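Local atomic coordinates of DUF1254 domain-containing protein (PDB entry 3U07), a protein that is of unknown function but carries a DUF1254 and a DUF1214 region and is probably exported by way of a signal peptide. Residues N79-H84 and I411-G416; Y108-T113 and M165-A170; P148-E153 and S192-K197. The protein carries 2 engineered substitutions. All coordinates share one frame; numbering follows the deposited sequence.

Contact 1 (N79-H84 and I411-G416); sequences NNDTLH and IMRFYG
The phenol of Tyr415 and the carboxylate of Asp81 form the hydrogen bond of this contact: Tyr415 OH donates to Asp81 OD2 over 2.8 Å. The bond uses the anti lone pair of OD2, and the carboxylate reaches the ring at its edge, with the two planes 78° apart. OD2 is also hydrogen-bonded to Ser349 OG, so two hydroxyls grip this buried oxygen, probably helping it stay charged.

Electrostatics are looser. Asp81 OD2 stands 4.4 Å from Arg413 NE, too far for a salt bridge, and it lies nearer the Arg413 CD methylene, at 3.4 Å. One polar partner of the guanidinium is Tyr353, whose OH is hydrogen-bonded to NH1.

Packing completes the contact. Asn79 lies over one guanidinium face, with CA 3.9 Å above the plane and OD1 3.1 Å from Arg413 NE, an approach whose angle is poor for a hydrogen bond; Ile411 CG2 takes the opposite face. Asn79 ND2 comes 3.0 Å from Tyr415 OH near the ring plane, again at a poor angle. An extended run from CG to NE (chi2 -176°, chi3 170°) carries Arg413 there.

Side chains, not strand pairing, make the join: the nearest CA atoms, of Asn79 and Arg413, are 8.8 Å apart. The result is a buried polar join between the loop leading into strand 82-90 and strand 408-417, elements of two antiparallel sheets in the DUF1254 and DUF1214 regions.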
ATOM      1  N   ASN A  79       7.734  -3.611   7.138  1.00 79.48           N
ATOM      2  CA  ASN A  79       8.156  -2.557   8.062  1.00 77.10           C
ATOM      3  C   ASN A  79       8.579  -2.996   9.455  1.00 71.86           C
ATOM      4  O   ASN A  79       7.933  -3.838  10.077  1.00 63.57           O
ATOM      5  CB  ASN A  79       7.030  -1.534   8.232  1.00 78.51           C
ATOM      6  CG  ASN A  79       6.738  -0.763   6.964  1.00 83.94           C
ATOM      7  OD1 ASN A  79       6.887  -1.283   5.858  1.00 84.15           O
ATOM      8  ND2 ASN A  79       6.296   0.482   7.119  1.00 86.84           N
ATOM      9  N   ASN A  80       9.667  -2.404   9.936  1.00 76.75           N
ATOM     10  CA  ASN A  80      10.164  -2.655  11.284  1.00 78.56           C
ATOM     11  C   ASN A  80       9.853  -1.328  11.980  1.00 81.83           C
ATOM     12  O   ASN A  80      10.251  -1.083  13.124  1.00 82.06           O
ATOM     13  CB  ASN A  80      11.676  -2.909  11.273  1.00 77.48           C
ATOM     14  CG  ASN A  80      12.214  -3.311  12.642  1.00 80.65           C
ATOM     15  OD1 ASN A  80      11.609  -4.125  13.343  1.00 84.64           O
ATOM     16  ND2 ASN A  80      13.364  -2.757  13.016  1.00 76.18           N
ATOM     17  N   ASP A  81       9.111  -0.484  11.261  1.00 78.81           N
ATOM     18  CA  ASP A  81       8.730   0.845  11.733  1.00 72.24           C
ATOM     19  C   ASP A  81       7.367   0.947  12.412  1.00 66.89           C
ATOM     20  O   ASP A  81       7.199   1.730  13.348  1.00 62.79           O
ATOM     21  CB  ASP A  81       8.731   1.853  10.569  1.00 68.55           C
ATOM     22  CG  ASP A  81       9.999   1.805   9.734  1.00 62.92           C
ATOM     23  OD1 ASP A  81      11.074   1.483  10.282  1.00 58.30           O
ATOM     24  OD2 ASP A  81       9.922   2.114   8.525  1.00 58.89           O
ATOM     25  N   THR A  82       6.397   0.161  11.958  1.00 60.08           N
ATOM     26  CA  THR A  82       5.050   0.272  12.504  1.00 55.88           C
ATOM     27  C   THR A  82       4.275  -1.009  12.798  1.00 50.95           C
ATOM     28  O   THR A  82       4.588  -2.076  12.272  1.00 52.63           O
ATOM     29  CB  THR A  82       4.177   1.125  11.550  1.00 52.44           C
ATOM     30  OG1 THR A  82       4.243   0.577  10.225  1.00 51.97           O
ATOM     31  CG2 THR A  82       4.667   2.567  11.510  1.00 43.90           C
ATOM     32  N   LEU A  83       3.262  -0.879  13.655  1.00 43.50           N
ATOM     33  CA  LEU A  83       2.365  -1.983  13.999  1.00 44.11           C
ATOM     34  C   LEU A  83       1.215  -1.779  13.005  1.00 42.03           C
ATOM     35  O   LEU A  83       1.062  -0.682  12.465  1.00 39.27           O
ATOM     36  CB  LEU A  83       1.842  -1.836  15.429  1.00 38.30           C
ATOM     37  CG  LEU A  83       2.873  -1.722  16.551  1.00 48.76           C
ATOM     38  CD1 LEU A  83       2.150  -1.410  17.851  1.00 51.57           C
ATOM     39  CD2 LEU A  83       3.674  -3.008  16.669  1.00 51.23           C
ATOM     40  N   HIS A  84       0.396  -2.794  12.764  1.00 40.44           N
ATOM     41  CA  HIS A  84      -0.672  -2.617  11.791  1.00 43.96           C
ATOM     42  C   HIS A  84      -2.035  -3.181  12.157  1.00 47.47           C
ATOM     43  O   HIS A  84      -2.158  -4.101  12.967  1.00 53.32           O
ATOM     44  CB  HIS A  84      -0.264  -3.225  10.442  1.00 48.25           C
ATOM     45  CG  HIS A  84      -0.484  -4.706  10.359  1.00 65.48           C
ATOM     46  ND1 HIS A  84       0.436  -5.625  10.814  1.00 75.20           N
ATOM     47  CD2 HIS A  84      -1.554  -5.423   9.937  1.00 74.40           C
ATOM     48  CE1 HIS A  84      -0.056  -6.844  10.677  1.00 78.75           C
ATOM     49  NE2 HIS A  84      -1.263  -6.750  10.149  1.00 78.65           N
ATOM     50  N   ILE A 411      16.538  -1.576   2.885  1.00 27.00           N
ATOM     51  CA  ILE A 411      15.375  -0.834   2.411  1.00 24.59           C
ATOM     52  C   ILE A 411      15.290   0.483   3.174  1.00 22.94           C
ATOM     53  O   ILE A 411      15.187   0.485   4.399  1.00 24.81           O
ATOM     54  CB  ILE A 411      14.058  -1.596   2.667  1.00 24.88           C
ATOM     55  CG1 ILE A 411      13.974  -2.840   1.776  1.00 25.95           C
ATOM     56  CG2 ILE A 411      12.871  -0.659   2.438  1.00 21.49           C
ATOM     57  CD1 ILE A 411      13.858  -2.543   0.293  1.00 30.49           C
HETATM   58  N   MSE A 412      15.348   1.600   2.459  1.00 22.78           N
HETATM   59  CA  MSE A 412      15.239   2.897   3.109  1.00 26.82           C
HETATM   60  C   MSE A 412      13.804   3.395   2.905  1.00 27.27           C
HETATM   61  O   MSE A 412      13.266   3.342   1.797  1.00 20.76           O
HETATM   62  CB  MSE A 412      16.238   3.893   2.514  1.00 24.67           C
HETATM   63  CG  MSE A 412      16.372   5.180   3.324  1.00 35.77           C
HETATM   64 SE   MSE A 412      17.886   6.281   2.781  0.77 39.20          SE
HETATM   65  CE  MSE A 412      19.209   4.890   2.723  1.00 26.92           C
ATOM     66  N   ARG A 413      13.179   3.852   3.983  1.00 22.77           N
ATOM     67  CA  ARG A 413      11.809   4.343   3.903  1.00 31.81           C
ATOM     68  C   ARG A 413      11.729   5.828   4.238  1.00 23.96           C
ATOM     69  O   ARG A 413      12.415   6.316   5.139  1.00 24.42           O
ATOM     70  CB  ARG A 413      10.909   3.520   4.832  1.00 30.16           C
ATOM     71  CG  ARG A 413      10.773   2.065   4.389  1.00 25.50           C
ATOM     72  CD  ARG A 413       9.808   1.286   5.262  1.00 29.76           C
ATOM     73  NE  ARG A 413       9.500  -0.024   4.687  1.00 34.66           N
ATOM     74  CZ  ARG A 413      10.182  -1.139   4.934  1.00 35.26           C
ATOM     75  NH1 ARG A 413      11.221  -1.121   5.756  1.00 28.83           N
ATOM     76  NH2 ARG A 413       9.825  -2.276   4.352  1.00 37.21           N
ATOM     77  N   PHE A 414      10.897   6.545   3.491  1.00 16.25           N
ATOM     78  CA  PHE A 414      10.734   7.981   3.687  1.00 16.49           C
ATOM     79  C   PHE A 414       9.259   8.318   3.900  1.00 27.63           C
ATOM     80  O   PHE A 414       8.409   8.019   3.060  1.00 27.40           O
ATOM     81  CB  PHE A 414      11.260   8.746   2.467  1.00 24.40           C
ATOM     82  CG  PHE A 414      12.610   8.282   1.983  1.00 25.74           C
ATOM     83  CD1 PHE A 414      12.732   7.119   1.227  1.00 19.99           C
ATOM     84  CD2 PHE A 414      13.759   9.022   2.266  1.00 25.44           C
ATOM     85  CE1 PHE A 414      13.976   6.696   0.756  1.00 26.05           C
ATOM     86  CE2 PHE A 414      15.015   8.610   1.799  1.00 24.08           C
ATOM     87  CZ  PHE A 414      15.123   7.446   1.043  1.00 27.79           C
ATOM     88  N   TYR A 415       8.967   8.944   5.033  1.00 21.40           N
ATOM     89  CA  TYR A 415       7.603   9.328   5.377  1.00 25.90           C
ATOM     90  C   TYR A 415       7.490  10.845   5.317  1.00 26.12           C
ATOM     91  O   TYR A 415       8.103  11.548   6.117  1.00 25.15           O
ATOM     92  CB  TYR A 415       7.282   8.822   6.779  1.00 24.88           C
ATOM     93  CG  TYR A 415       7.387   7.320   6.898  1.00 24.65           C
ATOM     94  CD1 TYR A 415       6.286   6.499   6.644  1.00 22.48           C
ATOM     95  CD2 TYR A 415       8.595   6.716   7.225  1.00 24.90           C
ATOM     96  CE1 TYR A 415       6.390   5.111   6.714  1.00 28.74           C
ATOM     97  CE2 TYR A 415       8.711   5.332   7.294  1.00 30.93           C
ATOM     98  CZ  TYR A 415       7.610   4.536   7.038  1.00 31.85           C
ATOM     99  OH  TYR A 415       7.731   3.168   7.099  1.00 27.95           O
ATOM    100  N   GLY A 416       6.711  11.340   4.362  1.00 21.71           N
ATOM    101  CA  GLY A 416       6.549  12.773   4.204  1.00 20.30           C
ATOM    102  C   GLY A 416       7.674  13.320   3.345  1.00 30.13           C
ATOM    103  O   GLY A 416       8.144  14.442   3.548  1.00 29.22           O
TER

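Contact 2 (Y108-T113 and M165-A170); sequences YWILHT and MGRIMA
Ile110 and Arg167 form a hydrogen-bonded pair, with Ile110 N to Arg167 O at 2.9 Å and Arg167 N to Ile110 O at 3.0 Å. His112 and Met165 form the next, through His112 N to Met165 O and Met165 N to His112 O, both 2.8 Å, and Met169 N to Tyr108 O brings the backbone bonds to five. At the non-hydrogen-bonded pairs Trp109-Ile168 and Leu111-Gly166 the CA atoms come closer, and Trp109 CA lies 3.1 Å from Arg167 O in a CA-H...O contact, Gly166 CA making a similar one to Ile110 O.

On the face bearing His112 and Arg167, a water sits in the plane of the imidazole at its edge, 3.0 Å from His112 ND1, and accepts a weak bond from Arg167 NH2. Thr120 OG1 holds the other ring nitrogen, NE2, so the imidazole is held at both ring nitrogens.

Apolar contacts follow. Ile110 and Arg167 run side by side in the same direction; Ile110 CG2, lodged between its own backbone N and carbonyl carbon, meets Arg167 CB at 3.7 Å. Tyr108 CB packs on Met169 CB at the strand end, and on the other face Trp109 CB lies loosely near Ile168 CG1, while the indole NE1 is bound by Gly130 O.

Segment axes 4.8 Å apart and 176° from parallel define a regular antiparallel pair, the two central strands of a four-stranded sheet bordered by strands 82-90 and 120-125.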
ATOM      1  N   TYR A 108       3.872   8.665  14.800  1.00 22.61           N
ATOM      2  CA  TYR A 108       3.389   8.577  13.426  1.00 25.22           C
ATOM      3  C   TYR A 108       2.255   7.558  13.368  1.00 24.56           C
ATOM      4  O   TYR A 108       2.307   6.518  14.027  1.00 25.88           O
ATOM      5  CB  TYR A 108       4.495   8.109  12.472  1.00 23.46           C
ATOM      6  CG  TYR A 108       4.013   7.902  11.046  1.00 23.87           C
ATOM      7  CD1 TYR A 108       3.954   8.966  10.147  1.00 30.99           C
ATOM      8  CD2 TYR A 108       3.569   6.655  10.612  1.00 24.53           C
ATOM      9  CE1 TYR A 108       3.460   8.795   8.853  1.00 28.29           C
ATOM     10  CE2 TYR A 108       3.070   6.473   9.314  1.00 28.04           C
ATOM     11  CZ  TYR A 108       3.018   7.548   8.445  1.00 28.79           C
ATOM     12  OH  TYR A 108       2.518   7.390   7.167  1.00 25.00           O
ATOM     13  N   TRP A 109       1.228   7.872  12.588  1.00 27.90           N
ATOM     14  CA  TRP A 109       0.095   6.969  12.400  1.00 24.03           C
ATOM     15  C   TRP A 109      -0.573   7.322  11.091  1.00 22.40           C
ATOM     16  O   TRP A 109      -0.457   8.450  10.607  1.00 26.98           O
ATOM     17  CB  TRP A 109      -0.930   7.089  13.530  1.00 24.81           C
ATOM     18  CG  TRP A 109      -1.571   8.445  13.638  1.00 21.04           C
ATOM     19  CD1 TRP A 109      -1.111   9.517  14.347  1.00 27.89           C
ATOM     20  CD2 TRP A 109      -2.791   8.867  13.017  1.00 22.39           C
ATOM     21  NE1 TRP A 109      -1.970  10.581  14.210  1.00 30.26           N
ATOM     22  CE2 TRP A 109      -3.011  10.209  13.402  1.00 25.54           C
ATOM     23  CE3 TRP A 109      -3.721   8.239  12.178  1.00 21.40           C
ATOM     24  CZ2 TRP A 109      -4.125  10.938  12.970  1.00 18.53           C
ATOM     25  CZ3 TRP A 109      -4.828   8.963  11.749  1.00 25.76           C
ATOM     26  CH2 TRP A 109      -5.022  10.299  12.148  1.00 23.94           C
ATOM     27  N   ILE A 110      -1.265   6.353  10.509  1.00 18.01           N
ATOM     28  CA  ILE A 110      -1.951   6.595   9.253  1.00 17.09           C
ATOM     29  C   ILE A 110      -3.091   5.608   9.040  1.00 18.75           C
ATOM     30  O   ILE A 110      -2.969   4.424   9.365  1.00 22.45           O
ATOM     31  CB  ILE A 110      -0.964   6.504   8.056  1.00 30.21           C
ATOM     32  CG1 ILE A 110      -1.686   6.846   6.752  1.00 25.66           C
ATOM     33  CG2 ILE A 110      -0.343   5.108   7.992  1.00 25.23           C
ATOM     34  CD1 ILE A 110      -0.749   7.149   5.613  1.00 20.56           C
ATOM     35  N   LEU A 111      -4.216   6.121   8.550  1.00 18.99           N
ATOM     36  CA  LEU A 111      -5.372   5.289   8.220  1.00 18.62           C
ATOM     37  C   LEU A 111      -5.380   5.373   6.693  1.00 21.66           C
ATOM     38  O   LEU A 111      -5.569   6.445   6.120  1.00 20.13           O
ATOM     39  CB  LEU A 111      -6.664   5.867   8.800  1.00 15.27           C
ATOM     40  CG  LEU A 111      -7.984   5.254   8.306  1.00 19.60           C
ATOM     41  CD1 LEU A 111      -7.988   3.746   8.529  1.00 21.08           C
ATOM     42  CD2 LEU A 111      -9.143   5.910   9.044  1.00 20.22           C
ATOM     43  N   HIS A 112      -5.153   4.242   6.039  1.00 24.86           N
ATOM     44  CA  HIS A 112      -5.073   4.206   4.584  1.00 18.71           C
ATOM     45  C   HIS A 112      -6.117   3.275   3.972  1.00 19.83           C
ATOM     46  O   HIS A 112      -6.175   2.096   4.312  1.00 17.52           O
ATOM     47  CB  HIS A 112      -3.661   3.752   4.202  1.00 15.74           C
ATOM     48  CG  HIS A 112      -3.445   3.578   2.733  1.00 20.80           C
ATOM     49  ND1 HIS A 112      -2.601   2.614   2.220  1.00 21.65           N
ATOM     50  CD2 HIS A 112      -3.939   4.249   1.668  1.00 19.90           C
ATOM     51  CE1 HIS A 112      -2.590   2.697   0.903  1.00 19.86           C
ATOM     52  NE2 HIS A 112      -3.395   3.682   0.542  1.00 23.64           N
ATOM     53  N   THR A 113      -6.939   3.804   3.068  1.00 15.81           N
ATOM     54  CA  THR A 113      -7.963   2.995   2.419  1.00 16.22           C
ATOM     55  C   THR A 113      -7.841   3.096   0.913  1.00 18.21           C
ATOM     56  O   THR A 113      -7.471   4.140   0.380  1.00 13.87           O
ATOM     57  CB  THR A 113      -9.403   3.433   2.826  1.00 15.82           C
ATOM     58  OG1 THR A 113      -9.579   4.829   2.548  1.00 15.47           O
ATOM     59  CG2 THR A 113      -9.653   3.178   4.313  1.00 14.61           C
HETATM   60  N   MSE A 165      -6.123  -0.265   5.906  1.00 22.23           N
HETATM   61  CA  MSE A 165      -4.853  -0.569   6.560  1.00 23.68           C
HETATM   62  C   MSE A 165      -4.483   0.582   7.481  1.00 25.10           C
HETATM   63  O   MSE A 165      -4.459   1.738   7.063  1.00 26.89           O
HETATM   64  CB  MSE A 165      -3.736  -0.759   5.525  1.00 28.26           C
HETATM   65  CG  MSE A 165      -2.321  -0.768   6.114  1.00 41.91           C
HETATM   66 SE   MSE A 165      -1.729  -2.451   6.892  0.43 42.68          SE
HETATM   67  CE  MSE A 165       0.170  -2.068   6.946  1.00 74.24           C
ATOM     68  N   GLY A 166      -4.214   0.260   8.740  1.00 25.64           N
ATOM     69  CA  GLY A 166      -3.817   1.274   9.695  1.00 21.02           C
ATOM     70  C   GLY A 166      -2.412   0.959  10.176  1.00 24.36           C
ATOM     71  O   GLY A 166      -2.075  -0.203  10.399  1.00 27.90           O
ATOM     72  N   ARG A 167      -1.581   1.987  10.308  1.00 22.76           N
ATOM     73  CA  ARG A 167      -0.210   1.800  10.776  1.00 30.40           C
ATOM     74  C   ARG A 167       0.069   2.772  11.910  1.00 31.29           C
ATOM     75  O   ARG A 167      -0.211   3.965  11.797  1.00 26.85           O
ATOM     76  CB  ARG A 167       0.803   2.062   9.657  1.00 31.59           C
ATOM     77  CG  ARG A 167       0.675   1.170   8.438  1.00 42.12           C
ATOM     78  CD  ARG A 167       1.708   1.557   7.392  1.00 50.53           C
ATOM     79  NE  ARG A 167       1.494   0.872   6.120  1.00 61.95           N
ATOM     80  CZ  ARG A 167       2.360   0.874   5.111  1.00 61.74           C
ATOM     81  NH1 ARG A 167       3.514   1.525   5.222  1.00 59.35           N
ATOM     82  NH2 ARG A 167       2.074   0.228   3.988  1.00 50.50           N
ATOM     83  N   ILE A 168       0.620   2.252  13.001  1.00 28.59           N
ATOM     84  CA  ILE A 168       0.966   3.068  14.155  1.00 24.29           C
ATOM     85  C   ILE A 168       2.423   2.809  14.546  1.00 27.00           C
ATOM     86  O   ILE A 168       2.794   1.686  14.878  1.00 25.73           O
ATOM     87  CB  ILE A 168       0.054   2.753  15.357  1.00 32.75           C
ATOM     88  CG1 ILE A 168      -1.405   3.059  14.995  1.00 39.91           C
ATOM     89  CG2 ILE A 168       0.477   3.584  16.562  1.00 34.95           C
ATOM     90  CD1 ILE A 168      -2.406   2.664  16.070  1.00 40.43           C
HETATM   91  N   MSE A 169       3.234   3.863  14.486  1.00 32.56           N
HETATM   92  CA  MSE A 169       4.654   3.810  14.827  1.00 37.83           C
HETATM   93  C   MSE A 169       4.907   3.365  16.267  1.00 41.08           C
HETATM   94  O   MSE A 169       4.177   3.734  17.193  1.00 40.04           O
HETATM   95  CB  MSE A 169       5.294   5.190  14.620  1.00 37.40           C
HETATM   96  CG  MSE A 169       6.679   5.366  15.265  1.00 45.79           C
HETATM   97 SE   MSE A 169       7.156   7.219  15.704  0.58 39.81          SE
HETATM   98  CE  MSE A 169       7.869   7.775  14.003  1.00 26.25           C
ATOM     99  N   ALA A 170       5.957   2.569  16.433  1.00 37.61           N
ATOM    100  CA  ALA A 170       6.395   2.059  17.728  1.00 43.96           C
ATOM    101  C   ALA A 170       7.904   1.895  17.538  1.00 51.68           C
ATOM    102  O   ALA A 170       8.348   1.086  16.719  1.00 46.97           O
ATOM    103  CB  ALA A 170       5.746   0.729  18.015  1.00 43.76           C
TER
HETATM  104  O   HOH W   1      -0.787   0.861   3.871  1.00 31.09           O

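Contact 3 (P148-E153 and S192-K197); sequences PASVDE and SEYLGK
Ser150 and Tyr194 meet hydroxyl to hydroxyl: Ser150 OG and Tyr194 OH are hydrogen-bonded at 2.6 Å, and either oxygen could be the donor. The serine oxygen comes to the edge of the phenol, near the ring plane. Ser150 CB follows closely behind, 3.2 Å from Tyr194 OH, so the serine side chain meets the far end of the tyrosine with its methylene as well as its oxygen. The backbone N of Val151 makes a loose approach to the same hydroxyl, 4.3 Å from Tyr194 OH.

Apolar contacts lie beside this bond. Pro148 CG touches Leu195 CD2 at 3.9 Å, the two side chains crossing at about a right angle, and Pro148 CB approaches Tyr194 CE2 obliquely at 4.3 Å. Pro148 thus touches two consecutive residues, Tyr194 and Leu195, while Ser150 engages Tyr194.

Local structure places these groups. Pro148 to Val151 is a type I beta turn, closed by Val151 N to Pro148 O at 2.9 Å, which brings Pro148 and Ser150 to the same partner. Across from it, Tyr194 has CG opposite the backbone N (chi1 -174°), a torsion that sends the ring out from the helix to the turn. Just beyond, the helix finishes in a Schellman motif: Gly196 takes positive phi (68°), and Lys197 N and Gly196 N bond back to Ser192 O and Glu193 O.

Farther out, Val151 and Tyr194 both rest on Ile97 of strand 96-100, and Pro148 and Val151 on Met137 of strand 134-140. The contact therefore joins a beta turn to a Schellman-capped helix end at the protein surface, beside the mixed sheet of the DUF1254 region.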
ATOM      1  N   PRO A 148     -23.939  12.540  10.406  1.00 20.12           N
ATOM      2  CA  PRO A 148     -24.005  12.852  11.839  1.00 24.45           C
ATOM      3  C   PRO A 148     -23.075  14.022  12.181  1.00 21.64           C
ATOM      4  O   PRO A 148     -21.955  14.099  11.671  1.00 17.63           O
ATOM      5  CB  PRO A 148     -23.558  11.547  12.492  1.00 22.94           C
ATOM      6  CG  PRO A 148     -24.048  10.501  11.510  1.00 17.48           C
ATOM      7  CD  PRO A 148     -23.628  11.118  10.188  1.00 18.36           C
ATOM      8  N   ALA A 149     -23.540  14.931  13.036  1.00 19.92           N
ATOM      9  CA  ALA A 149     -22.734  16.088  13.438  1.00 23.02           C
ATOM     10  C   ALA A 149     -21.416  15.601  14.037  1.00 21.69           C
ATOM     11  O   ALA A 149     -20.391  16.285  13.984  1.00 21.18           O
ATOM     12  CB  ALA A 149     -23.494  16.920  14.467  1.00 27.88           C
ATOM     13  N   SER A 150     -21.487  14.398  14.595  1.00 21.59           N
ATOM     14  CA  SER A 150     -20.387  13.689  15.245  1.00 30.35           C
ATOM     15  C   SER A 150     -19.232  13.291  14.306  1.00 30.17           C
ATOM     16  O   SER A 150     -18.100  13.087  14.745  1.00 22.07           O
ATOM     17  CB  SER A 150     -20.964  12.423  15.882  1.00 25.56           C
ATOM     18  OG  SER A 150     -20.077  11.860  16.822  1.00 49.22           O
ATOM     19  N   VAL A 151     -19.528  13.165  13.018  1.00 26.76           N
ATOM     20  CA  VAL A 151     -18.528  12.757  12.039  1.00 18.81           C
ATOM     21  C   VAL A 151     -17.587  13.877  11.623  1.00 13.84           C
ATOM     22  O   VAL A 151     -18.020  14.983  11.323  1.00 20.39           O
ATOM     23  CB  VAL A 151     -19.214  12.155  10.787  1.00 19.46           C
ATOM     24  CG1 VAL A 151     -18.210  12.016   9.638  1.00 20.77           C
ATOM     25  CG2 VAL A 151     -19.801  10.797  11.144  1.00 18.62           C
ATOM     26  N   ASP A 152     -16.292  13.572  11.605  1.00 15.75           N
ATOM     27  CA  ASP A 152     -15.277  14.546  11.229  1.00 18.00           C
ATOM     28  C   ASP A 152     -15.160  14.739   9.724  1.00 21.55           C
ATOM     29  O   ASP A 152     -15.310  15.843   9.212  1.00 23.08           O
ATOM     30  CB  ASP A 152     -13.923  14.110  11.789  1.00 19.60           C
ATOM     31  CG  ASP A 152     -13.804  14.360  13.279  1.00 29.10           C
ATOM     32  OD1 ASP A 152     -13.444  15.493  13.657  1.00 30.93           O
ATOM     33  OD2 ASP A 152     -14.078  13.428  14.068  1.00 28.61           O
ATOM     34  N   GLU A 153     -14.887  13.653   9.016  1.00 18.94           N
ATOM     35  CA  GLU A 153     -14.732  13.713   7.571  1.00 19.37           C
ATOM     36  C   GLU A 153     -15.506  12.582   6.921  1.00 20.69           C
ATOM     37  O   GLU A 153     -15.696  11.525   7.516  1.00 22.81           O
ATOM     38  CB  GLU A 153     -13.251  13.593   7.193  1.00 23.22           C
ATOM     39  CG  GLU A 153     -12.345  14.664   7.792  1.00 28.54           C
ATOM     40  CD  GLU A 153     -12.651  16.059   7.270  1.00 40.97           C
ATOM     41  OE1 GLU A 153     -13.023  16.187   6.083  1.00 39.29           O
ATOM     42  OE2 GLU A 153     -12.503  17.030   8.041  1.00 48.87           O
ATOM     43  N   SER A 192     -25.751   2.745  11.222  1.00 25.61           N
ATOM     44  CA  SER A 192     -26.854   2.392  12.106  1.00 31.43           C
ATOM     45  C   SER A 192     -26.337   2.015  13.486  1.00 28.90           C
ATOM     46  O   SER A 192     -26.858   2.495  14.496  1.00 24.66           O
ATOM     47  CB  SER A 192     -27.687   1.249  11.512  1.00 23.16           C
ATOM     48  OG  SER A 192     -26.897   0.098  11.294  1.00 26.79           O
ATOM     49  N   GLU A 193     -25.309   1.169  13.535  1.00 29.38           N
ATOM     50  CA  GLU A 193     -24.725   0.765  14.815  1.00 35.67           C
ATOM     51  C   GLU A 193     -24.220   2.009  15.540  1.00 33.18           C
ATOM     52  O   GLU A 193     -24.422   2.171  16.743  1.00 32.76           O
ATOM     53  CB  GLU A 193     -23.549  -0.196  14.604  1.00 39.03           C
ATOM     54  CG  GLU A 193     -22.965  -0.751  15.906  1.00 46.25           C
ATOM     55  CD  GLU A 193     -21.774  -1.676  15.685  1.00 54.60           C
ATOM     56  OE1 GLU A 193     -21.705  -2.326  14.618  1.00 54.18           O
ATOM     57  OE2 GLU A 193     -20.916  -1.766  16.590  1.00 61.03           O
ATOM     58  N   TYR A 194     -23.559   2.884  14.791  1.00 29.25           N
ATOM     59  CA  TYR A 194     -23.007   4.127  15.324  1.00 28.64           C
ATOM     60  C   TYR A 194     -24.103   4.986  15.944  1.00 28.89           C
ATOM     61  O   TYR A 194     -23.905   5.603  16.989  1.00 28.21           O
ATOM     62  CB  TYR A 194     -22.340   4.907  14.191  1.00 26.79           C
ATOM     63  CG  TYR A 194     -21.603   6.160  14.600  1.00 23.14           C
ATOM     64  CD1 TYR A 194     -20.286   6.102  15.051  1.00 28.53           C
ATOM     65  CD2 TYR A 194     -22.201   7.412  14.470  1.00 27.63           C
ATOM     66  CE1 TYR A 194     -19.578   7.262  15.354  1.00 26.14           C
ATOM     67  CE2 TYR A 194     -21.504   8.577  14.772  1.00 23.80           C
ATOM     68  CZ  TYR A 194     -20.193   8.496  15.209  1.00 24.75           C
ATOM     69  OH  TYR A 194     -19.499   9.650  15.488  1.00 21.89           O
ATOM     70  N   LEU A 195     -25.258   5.025  15.290  1.00 27.84           N
ATOM     71  CA  LEU A 195     -26.372   5.831  15.764  1.00 32.69           C
ATOM     72  C   LEU A 195     -27.298   5.074  16.712  1.00 35.37           C
ATOM     73  O   LEU A 195     -28.237   5.655  17.259  1.00 33.61           O
ATOM     74  CB  LEU A 195     -27.165   6.375  14.565  1.00 30.40           C
ATOM     75  CG  LEU A 195     -26.376   7.282  13.606  1.00 30.76           C
ATOM     76  CD1 LEU A 195     -27.244   7.678  12.419  1.00 25.55           C
ATOM     77  CD2 LEU A 195     -25.896   8.525  14.352  1.00 27.06           C
ATOM     78  N   GLY A 196     -27.017   3.786  16.915  1.00 29.33           N
ATOM     79  CA  GLY A 196     -27.841   2.966  17.791  1.00 33.32           C
ATOM     80  C   GLY A 196     -29.219   2.769  17.188  1.00 39.69           C
ATOM     81  O   GLY A 196     -30.228   2.758  17.888  1.00 45.43           O
ATOM     82  N   LYS A 197     -29.252   2.582  15.873  1.00 34.59           N
ATOM     83  CA  LYS A 197     -30.502   2.421  15.141  1.00 34.93           C
ATOM     84  C   LYS A 197     -30.655   1.103  14.406  1.00 33.02           C
ATOM     85  O   LYS A 197     -29.677   0.386  14.188  1.00 31.72           O
ATOM     86  CB  LYS A 197     -30.624   3.555  14.122  1.00 37.33           C
ATOM     87  CG  LYS A 197     -31.781   4.480  14.373  1.00 39.13           C
ATOM     88  CD  LYS A 197     -31.415   5.937  14.162  1.00 46.15           C
ATOM     89  CE  LYS A 197     -31.160   6.269  12.704  1.00 50.68           C
ATOM     90  NZ  LYS A 197     -29.881   5.706  12.196  1.00 58.76           N
TER

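Overall arrangement
Contacts 1 and 2 are buried, their centres 10 Å apart, and they share a sheet: strand 82-90 is a neighbour of strand 161-169, and Leu83 N lies 2.9 Å from Ile168 O, a probable hydrogen bond. Contact 2 builds that sheet through its backbone, whereas contact 1 joins the loop leading into strand 82-90 to strand 408-417 of another sheet through charged and polar side chains. Contact 3 lies at the surface, its centre 22 Å from that of contact 2, and relies on one hydroxyl pair and modest apolar packing. The area buried is largest for the strand pair, 433 Å², while contacts 1 and 3, made chiefly by side chains, bury 201 and 169 Å².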